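N2152 (Neocallimastix frontalis, PDB 5U22) is a family 39 glycoside hydrolase of an anaerobic rumen fungus that probably hydrolyses rare arabinosyl substrates. Local coordinates at residues K359-P362 / S363-S367; K32-R35 / A36-C39. All blocks are in the same frame, centred on the assembly; numbering follows the deposited sequence. Where two conformers were deposited one is given.

Contact 1 of 2, residues K359-P362 / S363-S367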
loop_
_atom_site.group_PDB
_atom_site.type_symbol
_atom_site.label_atom_id
_atom_site.label_comp_id
_atom_site.label_asym_id
_atom_site.label_seq_id
_atom_site.Cartn_x
_atom_site.Cartn_y
_atom_site.Cartn_z
ATOM N N LYS A 359 -17.174 -1.966 20.193
ATOM C CA LYS A 359 -18.624 -1.896 20.321
ATOM C C LYS A 359 -19.294 -2.747 19.250
ATOM O O LYS A 359 -18.690 -3.093 18.225
ATOM C CB LYS A 359 -19.131 -0.450 20.249
ATOM C CG LYS A 359 -18.487 0.397 19.190
ATOM C CD LYS A 359 -18.792 1.881 19.441
ATOM C CE LYS A 359 -20.279 2.159 19.323
ATOM N N ASN A 360 -20.553 -3.108 19.523
ATOM C CA ASN A 360 -21.337 -3.972 18.640
ATOM C C ASN A 360 -20.596 -5.266 18.316
ATOM O O ASN A 360 -20.585 -5.734 17.175
ATOM C CB ASN A 360 -21.726 -3.230 17.368
ATOM C CG ASN A 360 -22.618 -2.049 17.654
ATOM O OD1 ASN A 360 -23.577 -2.168 18.407
ATOM N ND2 ASN A 360 -22.290 -0.896 17.087
ATOM N N LEU A 361 -19.979 -5.858 19.335
ATOM C CA LEU A 361 -19.249 -7.108 19.166
ATOM C C LEU A 361 -20.145 -8.163 18.527
ATOM O O LEU A 361 -21.358 -8.192 18.775
ATOM C CB LEU A 361 -18.715 -7.610 20.512
ATOM C CG LEU A 361 -17.399 -6.990 20.978
ATOM C CD1 LEU A 361 -17.118 -7.357 22.423
ATOM C CD2 LEU A 361 -16.231 -7.423 20.088
ATOM N N PRO A 362 -19.586 -9.028 17.686
ATOM C CA PRO A 362 -20.393 -10.075 17.055
ATOM C C PRO A 362 -21.130 -10.924 18.079
ATOM O O PRO A 362 -20.580 -11.322 19.109
ATOM C CB PRO A 362 -19.357 -10.899 16.295
ATOM C CG PRO A 362 -18.267 -9.933 15.993
ATOM C CD PRO A 362 -18.189 -9.044 17.212
ATOM N N SER A 363 -22.388 -11.211 17.764
ATOM C CA SER A 363 -23.179 -12.081 18.612
ATOM C C SER A 363 -22.623 -13.490 18.645
ATOM O O SER A 363 -22.913 -14.229 19.596
ATOM C CB SER A 363 -24.628 -12.083 18.139
ATOM O OG SER A 363 -24.710 -12.553 16.810
ATOM N N PHE A 364 -21.805 -13.881 17.650
ATOM C CA PHE A 364 -21.241 -15.227 17.709
ATOM C C PHE A 364 -20.303 -15.401 18.898
ATOM O O PHE A 364 -20.024 -16.537 19.285
ATOM C CB PHE A 364 -20.553 -15.627 16.378
ATOM C CG PHE A 364 -19.325 -14.822 15.999
ATOM C CD1 PHE A 364 -18.129 -14.925 16.711
ATOM C CD2 PHE A 364 -19.340 -14.044 14.848
ATOM C CE1 PHE A 364 -17.005 -14.199 16.327
ATOM C CE2 PHE A 364 -18.220 -13.325 14.450
ATOM C CZ PHE A 364 -17.058 -13.394 15.189
ATOM N N LEU A 365 -19.835 -14.307 19.499
ATOM C CA LEU A 365 -19.015 -14.409 20.698
ATOM C C LEU A 365 -19.837 -14.690 21.950
ATOM O O LEU A 365 -19.254 -15.027 22.983
ATOM C CB LEU A 365 -18.206 -13.124 20.896
ATOM C CG LEU A 365 -17.192 -12.778 19.802
ATOM C CD1 LEU A 365 -16.613 -11.372 19.993
ATOM C CD2 LEU A 365 -16.069 -13.798 19.767
ATOM N N GLY A 366 -21.162 -14.571 21.883
ATOM C CA GLY A 366 -21.968 -14.788 23.074
ATOM C C GLY A 366 -21.621 -13.779 24.148
ATOM O O GLY A 366 -21.406 -12.596 23.878
ATOM N N SER A 367 -21.562 -14.240 25.395
ATOM C CA SER A 367 -21.302 -13.332 26.503
ATOM C C SER A 367 -19.850 -13.352 26.939
ATOM O O SER A 367 -19.492 -12.678 27.913
ATOM C CB SER A 367 -22.199 -13.678 27.695
ATOM O OG SER A 367 -21.796 -14.912 28.248
HETATM O O HOH W 1 -21.415 -11.229 21.689
#
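Pro362 and Phe364 meet through a CH-pi contact at the start of a short 3-10 turn, residues 363-365, in the loop joining strands 353-359 and 368-376 of the beta-sandwich. The two side chains run side by side and point the same way. CB of Pro362 stands over one face of the Phe364 ring, 3.5 Å from its centroid and 22° off the ring normal. The offset is toward the rim: CB comes to 3.3 Å from CE2 of Phe364, while CG of Pro362 is 3.7 Å from the same atom. The phenylalanine's first torsion (chi1 65°) sets CG between its own backbone N and carbonyl carbon, which folds the ring back over the proline. Were Phe364 replaced by an alanine, CB and CG of Pro362 would probably lose the ring that packs against them, leaving a gap beside the turn. Leu365 also lies alongside the proline, its CD1 4.0 Å from CD of Pro362, and the same methyl meets CD2 of Leu361, whose side chain crosses that of Leu365 at a slant. Both leucines also touch Ile398. The backbone closes the turn: N of Leu365 donates to O of Pro362 at 3.1 Å, with the donor 54° out of the carbonyl plane. One water donates to that same oxygen, at 2.7 Å from O of Pro362, and also to O of Gly366.

Contact 2 of 2, residues K32-R35 / A36-C39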
loop_
_atom_site.group_PDB
_atom_site.type_symbol
_atom_site.label_atom_id
_atom_site.label_comp_id
_atom_site.label_asym_id
_atom_site.label_seq_id
_atom_site.Cartn_x
_atom_site.Cartn_y
_atom_site.Cartn_z
ATOM N N LYS A 32 -19.393 -1.829 8.737
ATOM C CA LYS A 32 -18.640 -2.483 7.673
ATOM C C LYS A 32 -18.147 -1.465 6.653
ATOM O O LYS A 32 -18.916 -0.621 6.181
ATOM C CB LYS A 32 -19.513 -3.530 6.978
ATOM C CG LYS A 32 -19.351 -4.956 7.484
ATOM C CD LYS A 32 -19.660 -5.109 8.964
ATOM C CE LYS A 32 -19.801 -6.579 9.329
ATOM N NZ LYS A 32 -19.819 -6.820 10.795
ATOM N N ILE A 33 -16.865 -1.548 6.301
ATOM C CA ILE A 33 -16.319 -0.661 5.277
ATOM C C ILE A 33 -16.459 -1.349 3.931
ATOM O O ILE A 33 -17.074 -0.812 3.000
ATOM C CB ILE A 33 -14.853 -0.298 5.551
ATOM C CG1 ILE A 33 -14.709 0.334 6.930
ATOM C CG2 ILE A 33 -14.351 0.661 4.484
ATOM C CD1 ILE A 33 -13.272 0.441 7.383
ATOM N N ARG A 34 -15.862 -2.534 3.826
ATOM C CA ARG A 34 -15.911 -3.384 2.647
ATOM C C ARG A 34 -15.193 -4.675 2.994
ATOM O O ARG A 34 -14.642 -4.805 4.094
ATOM C CB ARG A 34 -15.243 -2.720 1.442
ATOM C CG ARG A 34 -13.811 -2.383 1.717
ATOM C CD ARG A 34 -13.043 -1.853 0.506
ATOM N NE ARG A 34 -11.704 -1.484 0.959
ATOM C CZ ARG A 34 -10.687 -1.139 0.169
ATOM N NH1 ARG A 34 -10.838 -1.102 -1.159
ATOM N NH2 ARG A 34 -9.517 -0.827 0.725
ATOM N N ARG A 35 -15.179 -5.620 2.059
ATOM C CA ARG A 35 -14.458 -6.865 2.261
ATOM C C ARG A 35 -12.973 -6.598 2.477
ATOM O O ARG A 35 -12.422 -5.590 2.024
ATOM C CB ARG A 35 -14.629 -7.787 1.058
ATOM C CG ARG A 35 -16.042 -8.253 0.774
ATOM C CD ARG A 35 -15.982 -9.334 -0.299
ATOM N NE ARG A 35 -14.833 -10.205 -0.052
ATOM C CZ ARG A 35 -14.221 -10.941 -0.974
ATOM N NH1 ARG A 35 -14.639 -10.927 -2.238
ATOM N NH2 ARG A 35 -13.186 -11.696 -0.627
ATOM N N ALA A 36 -12.330 -7.507 3.193
ATOM C CA ALA A 36 -10.880 -7.465 3.333
ATOM C C ALA A 36 -10.206 -7.680 1.986
ATOM O O ALA A 36 -10.434 -8.695 1.321
ATOM C CB ALA A 36 -10.425 -8.528 4.332
ATOM N N THR A 37 -9.385 -6.708 1.576
ATOM C CA THR A 37 -8.615 -6.799 0.344
ATOM C C THR A 37 -7.115 -6.668 0.558
ATOM O O THR A 37 -6.355 -6.855 -0.400
ATOM C CB THR A 37 -9.063 -5.723 -0.652
ATOM O OG1 THR A 37 -8.675 -4.434 -0.158
ATOM C CG2 THR A 37 -10.579 -5.754 -0.832
ATOM N N HIS A 38 -6.668 -6.367 1.778
ATOM C CA HIS A 38 -5.251 -6.162 2.083
ATOM C C HIS A 38 -4.649 -5.137 1.131
ATOM O O HIS A 38 -3.572 -5.330 0.560
ATOM C CB HIS A 38 -4.493 -7.490 2.046
ATOM C CG HIS A 38 -5.306 -8.626 2.570
ATOM N ND1 HIS A 38 -5.870 -9.578 1.749
ATOM C CD2 HIS A 38 -5.728 -8.911 3.824
ATOM C CE1 HIS A 38 -6.571 -10.427 2.483
ATOM N NE2 HIS A 38 -6.502 -10.044 3.746
ATOM N N CYS A 39 -5.367 -4.026 0.973
ATOM C CA CYS A 39 -5.047 -3.087 -0.097
ATOM C C CYS A 39 -3.629 -2.546 0.018
ATOM O O CYS A 39 -2.988 -2.297 -1.004
ATOM C CB CYS A 39 -6.060 -1.937 -0.120
ATOM S SG CYS A 39 -6.046 -0.813 1.313
HETATM O O HOH W 2 -10.010 -4.035 2.121
#
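One water oxygen, held by Arg35 and Thr37, is gripped by three groups where strand 31-35 gives way to the loop leading toward helix 55-58. The water donates to O of Arg35 at 2.9 Å and accepts from N of Thr37 at 2.8 Å and from OG1 of Thr37 at 2.7 Å. The direct approach of N of Thr37 to O of Arg35 has a poor angle, so the water bridges these two backbone groups instead. With chi1 at 69°, the threonine hydroxyl sits between its backbone N and carbonyl carbon, beside the N-H that binds the same water. Arg34 crosses Thr37 at about a right angle: its chain is extended from CG to NE, and OG1 of Thr37 lies 3.7 Å above the guanidinium plane, offset toward the rim. Cys39 approaches the edge instead, its SG near that plane and 3.5 Å from NH2 of Arg34. NH2 has its stronger partner in the carbonyl oxygen of Val273, with a long, weak ion pair to Glu269. Through its bond to Val273, which lies between helix 258-270 and strand 275-278, the guanidinium links the end of strand 31-35 to the barrel, and its positive charge is probably partly offset by Glu269 while the polarisable sulfur lies at its rim.

Overall arrangement
Contact 1 lies in a loop and contact 2 where a strand passes into a loop, both on the same side of the chain's centre, with contact 2 coming earlier in sequence. Their centres are 20 Å apart and their nearest atoms about 6 Å, so they do not touch. Contact 1 is peripheral, its centre 31 Å from the centre of the chain, whereas contact 2 lies 13 Å from it, where the sandwich meets the barrel. The link between them is the mixed sheet: strand 23-28 pairs in parallel with strand 353-359, which leads into contact 1, and antiparallel with strand 315-320, which also pairs with strand 31-35 of contact 2. Neither contact includes a bound ligand.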